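Local coordinates for E3 19 kDa protein (Human adenovirus E serotype 4, PDB 5IRO) that probably binds class I major histocompatibility heavy chains and retains them in the endoplasmic reticulum, impairing their transport to the surface of the infected cell, at residues A43-K47 with N48-N52; M97-Y101 with H102-P106. All blocks are in the same frame, centred on the assembly; numbering follows the deposited sequence.

In the fold
Contacts 1 and 2 are both local turns of the chain, met one after the other, with centres about 27 Å apart and nearest atoms about 9 Å apart. Contact 1 lies near the middle of the domain, on its surface: edge strand 43-45 turns back on 48-52 before the chain continues into strand 54-59 of the other sheet, and backbone pairing does most of the work. Contact 2 sits about 22 Å from the chain centre, near the C-terminus, and is partly buried; there helix 97-100 ends and residues 102-104 turn back against its end, through capping bonds and an arginine against a tryptophan. Both lie beside other protein chains of the assembly.

Contact 1 of 2, residues A43-K47 with N48-N52; sequences AIQYK and NKTRN
The carboxamide of Gln-45 reaches across to Thr-50: OE1 comes to 3.1 Å from CG2, while NE2 donates within its own segment to Lys-47 O at 3.0 Å. That carbonyl oxygen lies in the Gln-45 amide plane, but the donor stands well above the carbonyl plane of Lys-47, 53° out of it. The bond helps to fix the rotation of the amide; CG anti to the backbone N (chi1 163°) and a bend at chi2 bring it there. Of the other flat groups, the Tyr-46 ring has Lys-47 CG over one face, and the Arg-51 guanidinium has Asn-52 OD1 over one face, offset toward the rim. On the opposing backbones Arg-51 N donates to Ile-44 O at 3.0 Å, nearly straight (167°), and Tyr-46 N makes a weak bond to Lys-49 O. Ile-44 N makes a weak bond to Asn-52 O, so Arg-51 and Asn-52 both stand opposite Ile-44, the pattern of a beta bulge, while Ile-44 CG2 packs against the same oxygen. The side chains of Ile-44 and Tyr-46 pack on Ile-33 and strand 54-59. Lys-47 NZ forms a salt bridge with Asp-63. Gln-45 and Thr-50 make a non-hydrogen-bonded antiparallel pair, CA to CA 4.5 Å, in a hairpin-like reversal at Lys-47 and Asn-48 off the edge strand 43-45.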
# COMPACT_ATOMS: atom_id res chain seq x y z
N ALA D 43 24.35 -13.93 13.51
CA ALA D 43 24.30 -13.21 12.24
C ALA D 43 23.84 -14.11 11.11
O ALA D 43 24.34 -15.22 10.95
CB ALA D 43 25.66 -12.61 11.92
N ILE D 44 22.90 -13.63 10.31
CA ILE D 44 22.41 -14.41 9.18
C ILE D 44 22.90 -13.79 7.87
O ILE D 44 22.81 -12.58 7.68
CB ILE D 44 20.87 -14.60 9.19
CG1 ILE D 44 20.43 -15.56 8.08
CG2 ILE D 44 20.14 -13.27 9.09
CD1 ILE D 44 21.01 -16.95 8.21
N GLN D 45 23.43 -14.63 7.00
CA GLN D 45 23.92 -14.17 5.70
C GLN D 45 23.35 -15.06 4.61
O GLN D 45 23.28 -16.28 4.78
CB GLN D 45 25.45 -14.19 5.69
CG GLN D 45 26.09 -14.14 4.32
CD GLN D 45 26.80 -12.82 4.06
OE1 GLN D 45 27.20 -12.13 5.00
NE2 GLN D 45 26.97 -12.47 2.80
N TYR D 46 22.94 -14.47 3.50
CA TYR D 46 22.33 -15.22 2.41
C TYR D 46 23.18 -15.09 1.14
O TYR D 46 23.88 -16.03 0.76
CB TYR D 46 20.89 -14.75 2.17
CG TYR D 46 20.24 -15.31 0.92
CD1 TYR D 46 20.42 -16.64 0.55
CD2 TYR D 46 19.44 -14.51 0.12
CE1 TYR D 46 19.83 -17.15 -0.59
CE2 TYR D 46 18.84 -15.01 -1.02
CZ TYR D 46 19.04 -16.33 -1.37
OH TYR D 46 18.45 -16.83 -2.50
N LYS D 47 23.12 -13.94 0.48
CA LYS D 47 23.94 -13.71 -0.70
C LYS D 47 25.19 -12.92 -0.33
O LYS D 47 26.21 -13.48 0.08
CB LYS D 47 23.16 -12.92 -1.75
CG LYS D 47 22.05 -13.69 -2.46
CD LYS D 47 21.26 -12.79 -3.40
CE LYS D 47 20.11 -13.53 -4.06
NZ LYS D 47 19.18 -12.60 -4.77
N ASN D 48 25.09 -11.61 -0.49
CA ASN D 48 26.15 -10.68 -0.15
C ASN D 48 25.55 -9.69 0.82
O ASN D 48 26.08 -8.60 1.05
CB ASN D 48 26.68 -9.99 -1.41
CG ASN D 48 27.23 -10.97 -2.42
OD1 ASN D 48 27.75 -12.02 -2.06
ND2 ASN D 48 27.12 -10.62 -3.70
N LYS D 49 24.43 -10.10 1.40
CA LYS D 49 23.67 -9.29 2.33
C LYS D 49 23.67 -9.97 3.69
O LYS D 49 23.39 -11.16 3.80
CB LYS D 49 22.24 -9.10 1.83
CG LYS D 49 21.29 -8.48 2.84
CD LYS D 49 19.88 -8.37 2.27
CE LYS D 49 18.93 -7.69 3.24
NZ LYS D 49 17.60 -7.44 2.62
N THR D 50 23.98 -9.20 4.72
CA THR D 50 24.04 -9.71 6.08
C THR D 50 23.01 -8.93 6.87
O THR D 50 23.00 -7.70 6.84
CB THR D 50 25.43 -9.46 6.71
OG1 THR D 50 25.35 -8.35 7.63
CG2 THR D 50 26.46 -9.14 5.64
N ARG D 51 22.13 -9.63 7.58
CA ARG D 51 21.06 -8.93 8.28
C ARG D 51 20.61 -9.56 9.58
O ARG D 51 19.51 -10.11 9.67
CB ARG D 51 19.85 -8.79 7.35
CG ARG D 51 19.69 -7.41 6.74
CD ARG D 51 19.46 -6.37 7.82
NE ARG D 51 18.42 -6.79 8.75
CZ ARG D 51 18.01 -6.06 9.79
NH1 ARG D 51 18.54 -4.87 10.02
NH2 ARG D 51 17.06 -6.53 10.59
N ASN D 52 21.47 -9.47 10.60
CA ASN D 52 21.07 -9.68 11.98
C ASN D 52 20.38 -11.02 12.25
O ASN D 52 20.94 -12.08 11.99
CB ASN D 52 20.20 -8.51 12.46
CG ASN D 52 20.91 -7.17 12.35
OD1 ASN D 52 21.11 -6.65 11.25
ND2 ASN D 52 21.29 -6.61 13.49

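Contact 2 of 2, residues M97-Y101 with H102-P106; sequences MSRQY and HMWPP
Arg-99 and Trp-104 run side by side in the same direction: the guanidinium has the CE3 corner of the indole over the centre of one face, 3.1 Å above its plane, while its NH2 meets that ring obliquely. The planes are 34° apart, so this is not a parallel stack. The arginine starts with CG anti to the carbonyl carbon and bends at chi2 (-49°), which turns its far end back toward the tryptophan although its CB heads away. Asn-92 OD1 accepts a hydrogen bond from NH2 and anchors that end beside the ring. Ser-98 OG approaches Trp-104 CB at 3.6 Å. The backbone beneath forms a Schellman motif ending the weakly bonded helix of about 97-100: Met-103 N donates to Ser-98 O at 3.1 Å, nearly straight, and His-102 N makes a weak bond to Arg-99 O. His-102 is the C-prime residue and takes the positive phi, 57°, that reverses the chain. Its imidazole folds back so that Arg-99 O lies over one face. Ser-98 O accepts from two successive amides, the second, Trp-104 N at 3.4 Å, only weakly; the CB of Trp-104 points toward the helix. A cis peptide between Trp-104 and Pro-105 leads on to Pro-106, whose CD lies over one face of the indole, 3.4 Å above its plane and offset toward the rim. Gln-100 CB sits over the centre of one face of the Tyr-101 ring, and Tyr-101 OH is hydrogen-bonded to the backbone of another protein chain.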
# COMPACT_ATOMS: atom_id res chain seq x y z
N MET D 97 1.37 -18.55 -10.31
CA MET D 97 0.45 -17.84 -11.17
C MET D 97 1.24 -16.91 -12.07
O MET D 97 0.75 -16.46 -13.10
CB MET D 97 -0.60 -17.09 -10.35
CG MET D 97 -1.74 -16.54 -11.20
SD MET D 97 -3.05 -15.80 -10.21
CE MET D 97 -3.74 -17.27 -9.44
N SER D 98 2.48 -16.63 -11.69
CA SER D 98 3.34 -15.77 -12.48
C SER D 98 3.99 -16.57 -13.61
O SER D 98 4.62 -16.00 -14.50
CB SER D 98 4.41 -15.11 -11.61
OG SER D 98 5.19 -16.07 -10.93
N ARG D 99 3.83 -17.89 -13.58
CA ARG D 99 4.37 -18.76 -14.63
C ARG D 99 3.42 -18.83 -15.82
O ARG D 99 3.85 -18.81 -16.97
CB ARG D 99 4.58 -20.18 -14.11
CG ARG D 99 5.39 -20.28 -12.85
CD ARG D 99 6.66 -19.47 -12.94
NE ARG D 99 7.34 -19.42 -11.65
CZ ARG D 99 8.39 -20.15 -11.33
NH1 ARG D 99 8.93 -20.98 -12.22
NH2 ARG D 99 8.93 -20.04 -10.13
N GLN D 100 2.13 -18.91 -15.52
CA GLN D 100 1.10 -19.02 -16.54
C GLN D 100 1.04 -17.77 -17.40
O GLN D 100 0.55 -17.81 -18.53
CB GLN D 100 -0.26 -19.25 -15.86
CG GLN D 100 -0.39 -20.58 -15.10
CD GLN D 100 -1.62 -20.61 -14.20
OE1 GLN D 100 -2.59 -19.89 -14.43
NE2 GLN D 100 -1.57 -21.44 -13.16
N TYR D 101 1.56 -16.67 -16.88
CA TYR D 101 1.45 -15.37 -17.54
C TYR D 101 2.81 -14.78 -17.91
O TYR D 101 2.92 -13.60 -18.26
CB TYR D 101 0.62 -14.45 -16.64
CG TYR D 101 -0.71 -15.08 -16.28
CD1 TYR D 101 -1.51 -15.66 -17.25
CD2 TYR D 101 -1.12 -15.18 -14.96
CE1 TYR D 101 -2.71 -16.26 -16.93
CE2 TYR D 101 -2.32 -15.78 -14.62
CZ TYR D 101 -3.11 -16.32 -15.62
OH TYR D 101 -4.30 -16.92 -15.30
N HIS D 102 3.85 -15.60 -17.81
CA HIS D 102 5.20 -15.27 -18.28
C HIS D 102 5.83 -14.01 -17.68
O HIS D 102 6.42 -13.21 -18.41
CB HIS D 102 5.22 -15.15 -19.81
CG HIS D 102 4.75 -16.38 -20.53
ND1 HIS D 102 5.57 -17.45 -20.80
CD2 HIS D 102 3.53 -16.71 -21.02
CE1 HIS D 102 4.89 -18.38 -21.44
NE2 HIS D 102 3.65 -17.96 -21.58
N MET D 103 5.71 -13.82 -16.37
CA MET D 103 6.36 -12.67 -15.74
C MET D 103 7.51 -13.11 -14.84
O MET D 103 8.31 -12.29 -14.39
CB MET D 103 5.35 -11.82 -14.96
CG MET D 103 5.84 -10.41 -14.63
SD MET D 103 5.82 -9.27 -16.02
CE MET D 103 6.61 -7.83 -15.29
N TRP D 104 7.60 -14.41 -14.59
CA TRP D 104 8.74 -14.94 -13.85
C TRP D 104 9.21 -16.16 -14.64
O TRP D 104 8.38 -16.95 -15.10
CB TRP D 104 8.34 -15.35 -12.44
CG TRP D 104 9.49 -15.39 -11.48
CD1 TRP D 104 9.95 -14.35 -10.72
CD2 TRP D 104 10.38 -16.49 -11.24
NE1 TRP D 104 11.04 -14.75 -9.98
CE2 TRP D 104 11.33 -16.05 -10.29
CE3 TRP D 104 10.47 -17.79 -11.72
CZ2 TRP D 104 12.34 -16.88 -9.81
CZ3 TRP D 104 11.47 -18.62 -11.25
CH2 TRP D 104 12.39 -18.16 -10.30
N PRO D 105 10.54 -16.34 -14.81
CA PRO D 105 11.71 -15.62 -14.28
C PRO D 105 11.73 -14.11 -14.57
O PRO D 105 11.12 -13.67 -15.55
CB PRO D 105 12.88 -16.30 -15.00
CG PRO D 105 12.28 -16.99 -16.17
CD PRO D 105 10.94 -17.44 -15.70
N PRO D 106 12.43 -13.34 -13.72
CA PRO D 106 12.52 -11.87 -13.74
C PRO D 106 12.75 -11.24 -15.12
O PRO D 106 12.51 -10.04 -15.27
CB PRO D 106 13.72 -11.60 -12.84
CG PRO D 106 13.64 -12.67 -11.82
CD PRO D 106 13.13 -13.89 -12.55